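Local coordinates for protein polyporopepsin (Irpex lacteus, PDB 1WKR) that acts as a pepsin-family aspartic endopeptidase of broad specificity that cleaves peptide bonds and clots milk, at residues V12-N17 / S155-L160; T25-L30 / T38-D43; D75-T78 / T83-K86; T127-L132 / P139-A144. One frame throughout, in Å; residues are numbered along the deposited sequence.

Interaction 1 of 4, residues V12-N17 / S155-L160; sequences VDYVVN and STNGEL
Y14 and N157 meet through their polar ends, the tyrosine hydroxyl donating to the amide oxygen. The two side chains cross at about a right angle, yet ring and amide planes are only 28° apart. OH to OD1 of N157 is a short 2.6 Å, with OD1 near the plane of the ring at its edge. The bond is bent at the oxygen, with a C=O...donor angle of 133° and the hydroxyl tilted a little from the carbonyl plane. N157 has CG between its backbone N and carbonyl carbon (chi1 68°), which turns the amide so that OD1 comes to the hydroxyl of Y14.

One residue on, G158 has no side chain, and its CA lies 3.9 Å from CE2 of Y14, obliquely to the ring. Further along, the contact becomes purely apolar: CG1 of V16 rests 4.3 Å from CD2 of L160. N157 and G158 both face A7, a classic beta bulge, and strand 3-9 pairs with both strands. F147 stacks on the Y14 ring.

The hydroxyl is used in both directions. It donates to N157 and accepts from the backbone N of E148, while ND2 of N157 donates to the carbonyl of E148. Y14 and N157 thus engage both the N-H and the C=O of E148 as well as each other, which should fix the ring's hydroxyl firmly in this buried place.

Interaction 2 of 4, residues T25-L30 / T38-D43; sequences TTYSLL and TWLGAD
Y27 and L40 reach each other through different first torsions. In Y27, CG lies anti to the carbonyl carbon, beside the backbone N (chi1 -60°), whereas L40 tucks CG between its backbone N and carbonyl carbon (chi1 58°). The result is a CH-pi contact with the methyl CD2 of L40 over the middle of the ring, 3.7 Å from the centroid of Y27 and just 4° off the ring normal. The second methyl, CD1, drops toward the rim, 4.0 Å from CE2 of Y27. The tyrosine hydroxyl points elsewhere and takes a hydrogen bond from the backbone N of V47.

L29, two residues further along the strand, fills the neighbouring place with its forked end. Its CD2 sits 3.6 Å from the carbonyl O of W39, and its CD1 is 4.1 Å from CG2 of T38, the two side chains crossing at about a right angle. No hydrogen bond joins the segments; T38 spends its OG1 on the backbone N of G106. W39 points away from this contact, its indole stacked on F68.

Strand 25-32, which runs on to the catalytic D32, pairs in parallel with strand 103-106, and strand 39-40 pairs antiparallel with the same strand. Two strands flanking a third from another part of the chain, with the catalytic loop between them, are the psi motif of pepsin-like proteases, here in the N-terminal lobe.

Interaction 3 of 4, residues D75-T78 / T83-K86; sequences DTVT and TIPK
The carbonyl O of V77 is approached twice by the opposing strand: the backbone N of I84 donates to it over 2.8 Å, and CA of T83 brings a CA-H...O contact at 3.5 Å from the same O. The partner bond runs back from V77 N to I84 O at 2.9 Å, with an N-H...O angle of 166°. I84 O is also shared, since CA of T76 comes within 3.3 Å of it. V77 with I84 is therefore the hydrogen-bonded pair of this antiparallel hairpin, and T78 with T83 the adjoining non-hydrogen-bonded pair.

On the face carrying T78 and T83, these two side chains lie next to each other, pointing the same way, with T76 added at an oblique angle. T76 keeps CG2 anti to its N and beside the carbonyl carbon, and T83 does the same; the two CG2 methyls of T76 and T83 meet at 3.6 Å. V77 and I84 occupy the other face, and I84 goes on to pack against V128, N131 and L132 of helix 128-134.

Past I84 the chain turns a corner at P85 and K86, and a water joins the two chain segments here. It accepts from K86 N at 3.0 Å and hydrogen-bonds OG1 of T76. On the other strand, D75 takes its own neighbour's N-H, from T76, on OD1, and its OD2 is hydrogen-bonded to the hydroxyl of Y46. Paired backbone toward the closed end of the hairpin is thus supplemented by water and side-chain oxygens at the corner.

Interaction 4 of 4, residues T127-L132 / P139-A144; sequences TVTDNL and PTNLLA
The close-packed part of this contact is a single methyl: CG2 of T129 pushes to 3.3 Å from OD1 of N141 and 3.8 Å from the carbonyl O of L142. CB of T129 points toward segment 139-144, and CG2, the branch anti to the backbone N, makes the contact. The CB of L143 stands a little further off, and L143 continues toward L160 and F162 of strand 155-162, against which T129 also packs through F162.

The partly exposed side belongs to D130 and is looser and polar. D130's CA-CB bond leads away from segment 139-144, but the carboxylate swings back so that OD1 accepts from ND2 of N141 over 3.2 Å, a long but straight bond with an angle of 167°. The two flat groups stand almost square to each other, 89° apart; OD1 is met on its anti side and lies close to the amide plane of N141. N141 makes the reach with CG anti to its backbone N (chi1 -167°). A water sits in the same corner, 2.8 Å from OD1 of D130 and 2.7 Å from OD1 of N141, and may donate to either oxygen.

D130 also has work at the helix start. N141, itself the centre of an inverse gamma turn in the loop after the helix, is bonded to a carboxylate whose OD2 takes the backbone N-H of T127, while OG1 of T127 accepts from D130 N: a capping box with T127 as N-cap of helix 128-134.

The four contacts join into one body of packing. Interactions 1 and 2 share neighbouring strands, with a probable hydrogen bond from V16 N to L29 O of 2.9 Å. Interaction 4 meets interaction 1 where L160 CB lies 3.9 Å from L143 CD1, and meets interaction 3 where I84 CG1 lies 3.6 Å from L132 CD2. T38 OG1, 4.0 Å from V128 CG1, connects interaction 2 to the same helix. The active site lies near three of them: the side chain of D32 is about 7 Å from that of W39 and about 9 Å from those of Y14 and L143. L30 packs on the bound inhibitor, pepstatin, whereas interaction 3 is remote.

Interaction 1 of 4, residues V12-N17 / S155-L160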
# COMPACT_ATOMS: atom_id res chain seq x y z
N VAL A 12 1.90 -0.67 10.68
CA VAL A 12 0.68 -1.09 9.96
C VAL A 12 0.50 -0.31 8.67
O VAL A 12 -0.31 -0.69 7.81
CB VAL A 12 -0.57 -1.04 10.85
CG1 VAL A 12 -0.41 -2.03 12.05
CG2 VAL A 12 -0.89 0.34 11.39
N ASP A 13 1.16 0.83 8.55
CA ASP A 13 1.04 1.69 7.34
C ASP A 13 2.28 2.52 7.24
O ASP A 13 3.09 2.54 8.19
CB ASP A 13 -0.25 2.55 7.40
CG ASP A 13 -0.31 3.39 8.66
OD1 ASP A 13 0.55 4.20 8.90
OD2 ASP A 13 -1.37 3.24 9.39
N TYR A 14 2.46 3.19 6.11
CA TYR A 14 3.45 4.26 5.95
C TYR A 14 2.72 5.58 5.78
O TYR A 14 1.64 5.63 5.17
CB TYR A 14 4.30 4.05 4.65
CG TYR A 14 5.59 3.29 4.91
CD1 TYR A 14 5.60 1.88 4.96
CD2 TYR A 14 6.79 3.98 5.04
CE1 TYR A 14 6.83 1.20 5.19
CE2 TYR A 14 7.98 3.31 5.21
CZ TYR A 14 7.99 1.92 5.26
OH TYR A 14 9.18 1.25 5.43
N VAL A 15 3.35 6.66 6.29
CA VAL A 15 2.84 8.00 6.09
C VAL A 15 3.89 8.87 5.47
O VAL A 15 5.10 8.62 5.50
CB VAL A 15 2.42 8.65 7.42
CG1 VAL A 15 1.16 7.94 7.92
CG2 VAL A 15 3.54 8.62 8.48
N VAL A 16 3.42 9.96 4.85
CA VAL A 16 4.27 11.04 4.36
C VAL A 16 3.66 12.33 4.88
O VAL A 16 2.47 12.50 5.04
CB VAL A 16 4.40 11.10 2.82
CG1 VAL A 16 5.17 9.93 2.28
CG2 VAL A 16 3.02 11.16 2.16
N ASN A 17 4.55 13.31 5.14
CA ASN A 17 4.13 14.70 5.38
C ASN A 17 3.72 15.34 4.12
O ASN A 17 4.38 15.30 3.07
CB ASN A 17 5.34 15.51 6.00
CG ASN A 17 5.54 15.08 7.39
OD1 ASN A 17 6.81 15.19 7.80
ND2 ASN A 17 4.66 14.68 8.11
N SER A 155 9.93 4.69 12.05
CA SER A 155 11.19 4.84 11.40
C SER A 155 11.02 5.47 10.06
O SER A 155 10.26 4.94 9.20
CB SER A 155 11.84 3.46 11.19
OG SER A 155 12.07 2.67 12.39
N THR A 156 11.64 6.60 9.83
CA THR A 156 11.56 7.25 8.52
C THR A 156 12.58 6.58 7.62
O THR A 156 13.68 7.06 7.40
CB THR A 156 11.79 8.80 8.63
OG1 THR A 156 10.81 9.29 9.55
CG2 THR A 156 11.55 9.49 7.27
N ASN A 157 12.18 5.45 7.07
CA ASN A 157 13.11 4.60 6.30
C ASN A 157 12.60 4.35 4.88
O ASN A 157 13.19 3.55 4.15
CB ASN A 157 13.37 3.28 7.01
CG ASN A 157 12.15 2.38 7.07
OD1 ASN A 157 11.11 2.68 6.46
ND2 ASN A 157 12.24 1.20 7.72
N GLY A 158 11.58 5.10 4.45
CA GLY A 158 10.93 4.89 3.13
C GLY A 158 11.04 6.09 2.27
O GLY A 158 11.51 7.19 2.69
N GLU A 159 10.59 5.94 1.02
CA GLU A 159 10.66 7.05 0.04
C GLU A 159 9.60 6.87 -1.00
O GLU A 159 9.37 5.77 -1.48
CB GLU A 159 12.07 7.12 -0.62
CG GLU A 159 12.23 8.31 -1.58
CD GLU A 159 13.57 8.25 -2.19
OE1 GLU A 159 13.80 7.38 -3.09
OE2 GLU A 159 14.39 9.11 -1.89
N LEU A 160 8.98 7.96 -1.38
CA LEU A 160 8.15 8.06 -2.63
C LEU A 160 8.91 8.87 -3.62
O LEU A 160 9.39 9.97 -3.27
CB LEU A 160 6.80 8.71 -2.37
CG LEU A 160 5.73 7.77 -1.81
CD1 LEU A 160 6.06 6.91 -0.69
CD2 LEU A 160 4.39 8.58 -1.70

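Interaction 2 of 4, residues T25-L30 / T38-D43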
# COMPACT_ATOMS: atom_id res chain seq x y z
N THR A 25 -0.20 24.06 6.05
CA THR A 25 -0.24 23.25 7.28
C THR A 25 0.20 21.84 6.87
O THR A 25 -0.21 21.35 5.84
CB THR A 25 -1.68 23.25 7.86
OG1 THR A 25 -1.93 24.60 8.36
CG2 THR A 25 -1.83 22.31 9.05
N THR A 26 0.99 21.19 7.72
CA THR A 26 1.39 19.83 7.46
C THR A 26 0.46 18.81 8.04
O THR A 26 0.03 18.89 9.21
CB THR A 26 2.75 19.61 8.10
OG1 THR A 26 3.71 20.46 7.43
CG2 THR A 26 3.27 18.16 7.83
N TYR A 27 0.11 17.79 7.23
CA TYR A 27 -0.72 16.69 7.63
C TYR A 27 0.08 15.41 7.36
O TYR A 27 0.83 15.31 6.38
CB TYR A 27 -2.02 16.64 6.81
CG TYR A 27 -2.84 17.92 6.97
CD1 TYR A 27 -2.53 19.05 6.22
CD2 TYR A 27 -3.88 17.98 7.87
CE1 TYR A 27 -3.24 20.22 6.35
CE2 TYR A 27 -4.65 19.21 8.02
CZ TYR A 27 -4.27 20.23 7.24
OH TYR A 27 -5.03 21.44 7.34
N SER A 28 -0.14 14.37 8.18
CA SER A 28 0.57 13.08 7.98
C SER A 28 -0.42 12.14 7.31
O SER A 28 -1.37 11.69 7.94
CB SER A 28 1.04 12.61 9.33
OG SER A 28 1.77 11.40 9.13
N LEU A 29 -0.22 11.88 6.01
CA LEU A 29 -1.17 11.13 5.22
C LEU A 29 -0.65 9.76 4.93
O LEU A 29 0.53 9.54 4.59
CB LEU A 29 -1.47 11.84 3.91
CG LEU A 29 -2.07 13.29 4.06
CD1 LEU A 29 -2.61 13.72 2.73
CD2 LEU A 29 -3.26 13.31 5.07
N LEU A 30 -1.56 8.77 5.01
CA LEU A 30 -1.24 7.36 4.80
C LEU A 30 -1.03 7.09 3.31
O LEU A 30 -1.88 7.42 2.48
CB LEU A 30 -2.41 6.55 5.37
CG LEU A 30 -2.23 5.02 5.49
CD1 LEU A 30 -3.12 4.47 6.60
CD2 LEU A 30 -2.58 4.31 4.16
N THR A 38 -7.34 11.60 -2.15
CA THR A 38 -6.48 12.25 -1.15
C THR A 38 -7.36 13.04 -0.21
O THR A 38 -8.16 13.86 -0.72
CB THR A 38 -5.41 13.09 -1.82
OG1 THR A 38 -4.47 12.20 -2.45
CG2 THR A 38 -4.63 13.94 -0.81
N TRP A 39 -7.29 12.78 1.08
CA TRP A 39 -8.17 13.48 2.03
C TRP A 39 -7.50 13.62 3.33
O TRP A 39 -6.55 12.91 3.71
CB TRP A 39 -9.50 12.70 2.16
CG TRP A 39 -9.38 11.32 2.78
CD1 TRP A 39 -9.20 10.14 2.15
CD2 TRP A 39 -9.52 11.03 4.19
NE1 TRP A 39 -9.19 9.10 3.06
CE2 TRP A 39 -9.43 9.61 4.32
CE3 TRP A 39 -9.75 11.80 5.32
CZ2 TRP A 39 -9.51 8.96 5.54
CZ3 TRP A 39 -9.83 11.16 6.55
CH2 TRP A 39 -9.75 9.74 6.67
N LEU A 40 -8.04 14.56 4.12
CA LEU A 40 -7.53 14.87 5.45
C LEU A 40 -8.74 15.17 6.38
O LEU A 40 -9.89 15.23 5.92
CB LEU A 40 -6.52 16.05 5.42
CG LEU A 40 -7.04 17.35 4.83
CD1 LEU A 40 -7.84 18.21 5.86
CD2 LEU A 40 -5.83 18.16 4.34
N GLY A 41 -8.45 15.31 7.66
CA GLY A 41 -9.52 15.66 8.64
C GLY A 41 -9.69 14.58 9.64
O GLY A 41 -10.59 14.73 10.54
N ALA A 42 -8.97 13.45 9.61
CA ALA A 42 -9.08 12.43 10.67
C ALA A 42 -8.45 12.84 11.93
O ALA A 42 -8.68 12.15 13.01
CB ALA A 42 -8.47 11.09 10.17
N ASP A 43 -7.64 13.84 11.97
CA ASP A 43 -6.96 14.33 13.24
C ASP A 43 -6.99 15.84 13.20
O ASP A 43 -8.02 16.46 13.60
CB ASP A 43 -5.64 13.72 13.40
CG ASP A 43 -4.95 14.15 14.70
OD1 ASP A 43 -5.59 14.84 15.48
OD2 ASP A 43 -3.74 13.83 14.90

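Interaction 3 of 4, residues D75-T78 / T83-K86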
# COMPACT_ATOMS: atom_id res chain seq x y z
N ASP A 75 -7.25 22.70 -3.33
CA ASP A 75 -6.27 23.40 -2.54
C ASP A 75 -4.86 23.13 -3.09
O ASP A 75 -4.69 22.24 -3.98
CB ASP A 75 -6.36 22.96 -1.05
CG ASP A 75 -6.02 24.11 -0.10
OD1 ASP A 75 -5.14 24.92 -0.39
OD2 ASP A 75 -6.55 24.10 1.05
N THR A 76 -3.89 23.86 -2.63
CA THR A 76 -2.48 23.65 -3.03
C THR A 76 -1.91 22.60 -2.13
O THR A 76 -1.92 22.72 -0.89
CB THR A 76 -1.72 24.95 -2.91
OG1 THR A 76 -2.24 25.83 -3.92
CG2 THR A 76 -0.23 24.77 -3.22
N VAL A 77 -1.35 21.55 -2.73
CA VAL A 77 -0.74 20.41 -1.99
C VAL A 77 0.72 20.37 -2.26
O VAL A 77 1.14 20.44 -3.47
CB VAL A 77 -1.45 19.12 -2.47
CG1 VAL A 77 -0.71 17.88 -1.99
CG2 VAL A 77 -2.90 19.14 -1.95
N THR A 78 1.54 20.20 -1.24
CA THR A 78 3.01 20.13 -1.37
C THR A 78 3.51 18.80 -0.90
O THR A 78 3.14 18.31 0.17
CB THR A 78 3.65 21.23 -0.47
OG1 THR A 78 3.10 22.56 -0.87
CG2 THR A 78 5.08 21.35 -0.69
N THR A 83 4.90 20.97 -5.90
CA THR A 83 3.64 21.70 -5.52
C THR A 83 2.60 21.46 -6.53
O THR A 83 2.87 21.55 -7.79
CB THR A 83 3.93 23.18 -5.40
OG1 THR A 83 4.97 23.35 -4.36
CG2 THR A 83 2.77 23.96 -4.96
N ILE A 84 1.37 21.20 -6.12
CA ILE A 84 0.23 20.99 -6.97
C ILE A 84 -0.81 22.02 -6.66
O ILE A 84 -1.53 21.88 -5.64
CB ILE A 84 -0.42 19.58 -6.75
CG1 ILE A 84 0.64 18.50 -6.85
CG2 ILE A 84 -1.54 19.39 -7.75
CD1 ILE A 84 0.15 17.16 -6.24
N PRO A 85 -0.97 23.05 -7.45
CA PRO A 85 -2.05 24.03 -7.22
C PRO A 85 -3.43 23.28 -7.66
O PRO A 85 -3.38 22.53 -8.63
CB PRO A 85 -1.70 25.21 -8.19
CG PRO A 85 -0.59 24.76 -9.12
CD PRO A 85 -0.07 23.46 -8.60
N LYS A 86 -4.42 23.47 -6.99
CA LYS A 86 -5.70 23.05 -7.31
C LYS A 86 -5.90 21.53 -7.33
O LYS A 86 -6.67 21.02 -8.12
CB LYS A 86 -6.21 23.74 -8.57
CG LYS A 86 -6.27 25.30 -8.52
CD LYS A 86 -7.30 25.89 -9.60
CE LYS A 86 -8.66 25.24 -9.26
NZ LYS A 86 -9.86 26.15 -10.05
O HOH W 1 -4.78 25.84 -5.12

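Interaction 4 of 4, residues T127-L132 / P139-A144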
# COMPACT_ATOMS: atom_id res chain seq x y z
N THR A 127 -5.50 12.31 -9.61
CA THR A 127 -4.73 12.08 -8.40
C THR A 127 -3.55 12.98 -8.33
O THR A 127 -3.21 13.70 -9.31
CB THR A 127 -4.24 10.62 -8.39
OG1 THR A 127 -3.30 10.45 -9.47
CG2 THR A 127 -5.38 9.61 -8.58
N VAL A 128 -2.88 12.99 -7.19
CA VAL A 128 -1.66 13.80 -7.07
C VAL A 128 -0.69 13.46 -8.14
O VAL A 128 -0.05 14.37 -8.74
CB VAL A 128 -1.01 13.69 -5.66
CG1 VAL A 128 -1.93 14.34 -4.63
CG2 VAL A 128 -0.66 12.26 -5.26
N THR A 129 -0.50 12.16 -8.48
CA THR A 129 0.47 11.78 -9.50
C THR A 129 0.03 12.30 -10.88
O THR A 129 0.83 12.85 -11.63
CB THR A 129 0.59 10.24 -9.56
OG1 THR A 129 0.63 9.76 -8.19
CG2 THR A 129 1.85 9.83 -10.27
N ASP A 130 -1.26 12.13 -11.22
CA ASP A 130 -1.80 12.64 -12.47
C ASP A 130 -1.59 14.15 -12.61
O ASP A 130 -1.20 14.60 -13.68
CB ASP A 130 -3.32 12.37 -12.53
CG ASP A 130 -3.67 10.97 -12.73
OD1 ASP A 130 -2.89 10.17 -13.25
OD2 ASP A 130 -4.86 10.63 -12.37
N ASN A 131 -1.85 14.91 -11.55
CA ASN A 131 -1.69 16.35 -11.61
C ASN A 131 -0.25 16.78 -11.71
O ASN A 131 0.09 17.73 -12.47
CB ASN A 131 -2.38 17.03 -10.43
CG ASN A 131 -3.88 17.04 -10.56
OD1 ASN A 131 -4.43 17.15 -11.66
ND2 ASN A 131 -4.57 16.93 -9.42
N LEU A 132 0.66 16.17 -10.96
CA LEU A 132 2.08 16.46 -11.08
C LEU A 132 2.51 16.26 -12.55
O LEU A 132 3.36 17.04 -13.04
CB LEU A 132 2.90 15.52 -10.20
CG LEU A 132 2.85 15.94 -8.71
CD1 LEU A 132 3.43 14.77 -7.88
CD2 LEU A 132 3.64 17.21 -8.45
N PRO A 139 8.44 14.17 -15.24
CA PRO A 139 8.65 13.94 -16.67
C PRO A 139 7.86 12.74 -17.23
O PRO A 139 7.62 12.67 -18.45
CB PRO A 139 10.16 13.65 -16.80
CG PRO A 139 10.60 13.20 -15.42
CD PRO A 139 9.69 13.93 -14.45
N THR A 140 7.36 11.85 -16.37
CA THR A 140 6.46 10.73 -16.83
C THR A 140 5.54 10.44 -15.66
O THR A 140 5.78 10.87 -14.53
CB THR A 140 7.28 9.55 -17.29
OG1 THR A 140 6.42 8.63 -17.96
CG2 THR A 140 8.02 8.84 -16.13
N ASN A 141 4.40 9.82 -15.98
CA ASN A 141 3.34 9.68 -14.99
C ASN A 141 3.52 8.39 -14.26
O ASN A 141 3.09 7.30 -14.66
CB ASN A 141 1.97 9.77 -15.69
CG ASN A 141 0.84 9.94 -14.71
OD1 ASN A 141 1.01 9.74 -13.51
ND2 ASN A 141 -0.35 10.30 -15.24
N LEU A 142 4.30 8.46 -13.15
CA LEU A 142 4.81 7.30 -12.44
C LEU A 142 5.08 7.68 -11.01
O LEU A 142 5.51 8.78 -10.71
CB LEU A 142 6.05 6.87 -13.19
CG LEU A 142 6.97 5.77 -12.65
CD1 LEU A 142 7.67 5.07 -13.81
CD2 LEU A 142 7.92 6.32 -11.56
N LEU A 143 4.93 6.67 -10.12
CA LEU A 143 5.31 6.75 -8.72
C LEU A 143 6.12 5.52 -8.41
O LEU A 143 5.70 4.43 -8.74
CB LEU A 143 4.02 6.78 -7.83
CG LEU A 143 4.31 6.56 -6.33
CD1 LEU A 143 5.12 7.66 -5.70
CD2 LEU A 143 2.97 6.43 -5.60
N ALA A 144 7.24 5.64 -7.70
CA ALA A 144 8.04 4.50 -7.26
C ALA A 144 8.18 4.56 -5.77
O ALA A 144 8.45 5.65 -5.17
CB ALA A 144 9.39 4.53 -7.94
O HOH W 2 -0.98 8.54 -12.12